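Long-range contact in protein Pcdhgb2 (Mus musculus, PDB 5SZR), which is a potential calcium-dependent cell-adhesion protein that may help establish and maintain specific neuronal connections, and is represented by four of its extracellular cadherin domains: residues S251-A256 with T294-D299. Residues are numbered along the deposited sequence; the frame is centred on the assembly and turned at random.
With CA (calcium ion), chain O; NAG (2-acetamido-2-deoxy-beta-D-glucopyranose), chain E.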
loop_
_atom_site.group_PDB
_atom_site.type_symbol
_atom_site.label_atom_id
_atom_site.label_comp_id
_atom_site.label_asym_id
_atom_site.label_seq_id
_atom_site.Cartn_x
_atom_site.Cartn_y
_atom_site.Cartn_z
ATOM N N SER A 251 8.042 10.742 9.453
ATOM C CA SER A 251 8.634 11.412 10.604
ATOM C C SER A 251 7.522 12.047 11.426
ATOM O O SER A 251 6.636 12.708 10.873
ATOM C CB SER A 251 9.651 12.468 10.173
ATOM O OG SER A 251 10.822 11.856 9.664
ATOM N N TYR A 252 7.564 11.837 12.739
ATOM C CA TYR A 252 6.586 12.395 13.665
ATOM C C TYR A 252 7.167 13.599 14.393
ATOM O O TYR A 252 8.368 13.660 14.672
ATOM C CB TYR A 252 6.133 11.349 14.686
ATOM C CG TYR A 252 5.652 10.068 14.050
ATOM C CD1 TYR A 252 4.372 9.973 13.519
ATOM C CD2 TYR A 252 6.484 8.962 13.962
ATOM C CE1 TYR A 252 3.930 8.808 12.925
ATOM C CE2 TYR A 252 6.054 7.790 13.378
ATOM C CZ TYR A 252 4.776 7.717 12.856
ATOM O OH TYR A 252 4.346 6.545 12.273
ATOM N N SER A 253 6.294 14.558 14.706
ATOM C CA SER A 253 6.697 15.762 15.421
ATOM C C SER A 253 5.498 16.322 16.178
ATOM O O SER A 253 4.355 15.899 15.977
ATOM C CB SER A 253 7.278 16.811 14.466
ATOM O OG SER A 253 6.280 17.320 13.595
ATOM N N ILE A 254 5.774 17.287 17.054
ATOM C CA ILE A 254 4.751 17.988 17.822
ATOM C C ILE A 254 4.709 19.427 17.333
ATOM O O ILE A 254 5.728 20.128 17.367
ATOM C CB ILE A 254 5.029 17.940 19.333
ATOM C CG1 ILE A 254 4.940 16.509 19.864
ATOM C CG2 ILE A 254 4.063 18.845 20.079
ATOM C CD1 ILE A 254 5.185 16.411 21.363
ATOM N N ILE A 255 3.535 19.879 16.906
ATOM C CA ILE A 255 3.410 21.188 16.281
ATOM C C ILE A 255 2.567 22.175 17.084
ATOM O O ILE A 255 2.710 23.387 16.875
ATOM C CB ILE A 255 2.851 21.060 14.852
ATOM C CG1 ILE A 255 1.485 20.383 14.893
ATOM C CG2 ILE A 255 3.821 20.288 13.977
ATOM C CD1 ILE A 255 0.812 20.301 13.555
ATOM N N ALA A 256 1.701 21.717 17.984
ATOM C CA ALA A 256 0.853 22.647 18.722
ATOM C C ALA A 256 0.427 22.014 20.037
ATOM O O ALA A 256 0.466 20.791 20.203
ATOM C CB ALA A 256 -0.373 23.068 17.904
ATOM N N THR A 294 -1.074 18.519 19.542
ATOM C CA THR A 294 -1.294 18.224 18.127
ATOM C C THR A 294 0.004 17.707 17.518
ATOM O O THR A 294 0.991 18.446 17.430
ATOM C CB THR A 294 -1.795 19.450 17.366
ATOM O OG1 THR A 294 -3.126 19.765 17.793
ATOM C CG2 THR A 294 -1.811 19.164 15.869
ATOM N N LEU A 295 -0.003 16.449 17.092
ATOM C CA LEU A 295 1.148 15.830 16.453
ATOM C C LEU A 295 0.950 15.788 14.941
ATOM O O LEU A 295 -0.169 15.893 14.433
ATOM C CB LEU A 295 1.381 14.417 16.994
ATOM C CG LEU A 295 1.619 14.305 18.501
ATOM C CD1 LEU A 295 0.312 14.041 19.235
ATOM C CD2 LEU A 295 2.649 13.231 18.823
ATOM N N GLN A 296 2.062 15.636 14.222
ATOM C CA GLN A 296 2.047 15.622 12.767
ATOM C C GLN A 296 2.893 14.470 12.249
ATOM O O GLN A 296 4.003 14.238 12.742
ATOM C CB GLN A 296 2.559 16.942 12.186
ATOM C CG GLN A 296 2.707 16.907 10.670
ATOM C CD GLN A 296 3.186 18.220 10.091
ATOM O OE1 GLN A 296 2.383 19.084 9.742
ATOM N NE2 GLN A 296 4.501 18.378 9.982
ATOM N N ALA A 297 2.361 13.750 11.264
ATOM C CA ALA A 297 3.100 12.740 10.518
ATOM C C ALA A 297 3.405 13.281 9.132
ATOM O O ALA A 297 2.506 13.768 8.441
ATOM C CB ALA A 297 2.310 11.435 10.406
ATOM N N ARG A 298 4.665 13.182 8.725
ATOM C CA ARG A 298 5.153 13.792 7.497
ATOM C C ARG A 298 5.960 12.763 6.718
ATOM O O ARG A 298 6.787 12.057 7.304
ATOM C CB ARG A 298 6.013 15.013 7.834
ATOM C CG ARG A 298 6.399 15.878 6.664
ATOM C CD ARG A 298 7.258 17.031 7.141
ATOM N NE ARG A 298 7.283 18.113 6.166
ATOM C CZ ARG A 298 6.323 19.023 6.045
ATOM N NH1 ARG A 298 6.422 19.975 5.125
ATOM N NH2 ARG A 298 5.262 18.980 6.841
ATOM N N ASP A 299 5.720 12.665 5.409
ATOM C CA ASP A 299 6.558 11.783 4.610
ATOM C C ASP A 299 7.756 12.559 4.064
ATOM O O ASP A 299 7.851 13.781 4.201
ATOM C CB ASP A 299 5.757 11.098 3.489
ATOM C CG ASP A 299 5.261 12.058 2.401
ATOM O OD1 ASP A 299 5.924 13.070 2.091
ATOM O OD2 ASP A 299 4.192 11.775 1.830
HETATM CA CA CA O . 3.533 9.458 0.788
HETATM C C1 NAG E . -1.101 20.191 9.829
HETATM C C2 NAG E . -1.152 20.584 8.361
HETATM C C3 NAG E . 0.147 21.291 7.981
HETATM C C4 NAG E . 0.430 22.444 8.942
HETATM C C5 NAG E . 0.319 21.976 10.397
HETATM C C6 NAG E . 0.411 23.092 11.412
HETATM C C7 NAG E . -2.597 19.077 7.076
HETATM C C8 NAG E . -2.660 17.858 6.208
HETATM N N2 NAG E . -1.382 19.427 7.511
HETATM O O3 NAG E . 0.075 21.762 6.639
HETATM O O4 NAG E . 1.741 22.950 8.717
HETATM O O5 NAG E . -0.945 21.339 10.614
HETATM O O6 NAG E . 0.895 24.294 10.831
HETATM O O7 NAG E . -3.601 19.718 7.367
#
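The CD1-CE1 bond of the Tyr252 ring meets the Ala297 methyl obliquely, both carbons 4.0 Å from CB, where strand 250-257, outermost in its sheet, pairs antiparallel with strand 290-299 in a cadherin domain. Beside them Ile254 and Leu295 project together from neighbouring strands, with Ile254 CG1 4.1 Å from Leu295 CD2. This face packs tightly into the domain interior against Val237 and Val270, and the phenol oxygen of Tyr252 hydrogen-bonds Ala239 N on strand 232-240.

The face of Ser253, Gln296 and Arg298 is partly open, although Gln296 is buried, and an N-acetylglucosamine lies beside it. Ser251 with Arg298 and Ser253 with Gln296 each share two N-H...O bonds. A classic beta bulge then sets Ile255 and Ala256 opposite Thr294: Thr294 O takes a nearly straight bond from Ile255 N (3.0 Å, 170° at the hydrogen) and a weak one from Ala256 N. With CG1 lodged between its backbone N and carbonyl carbon (chi1 59°), Ile255 brings CG1 to 3.6 Å from Thr294 CG2, while its CD1 meets the sugar at C6 (3.5 Å). Replacing Ile255 with alanine would probably leave the Thr294 methyl and sugar C6 without their apolar partner.

Asp299 OD2 binds calcium at 2.6 Å, completed by Asn209, Asn211, Asp241, Asp243 and Asn247. Main-chain bonds thus hold the strands, leaving side chains for core, sugar and calcium.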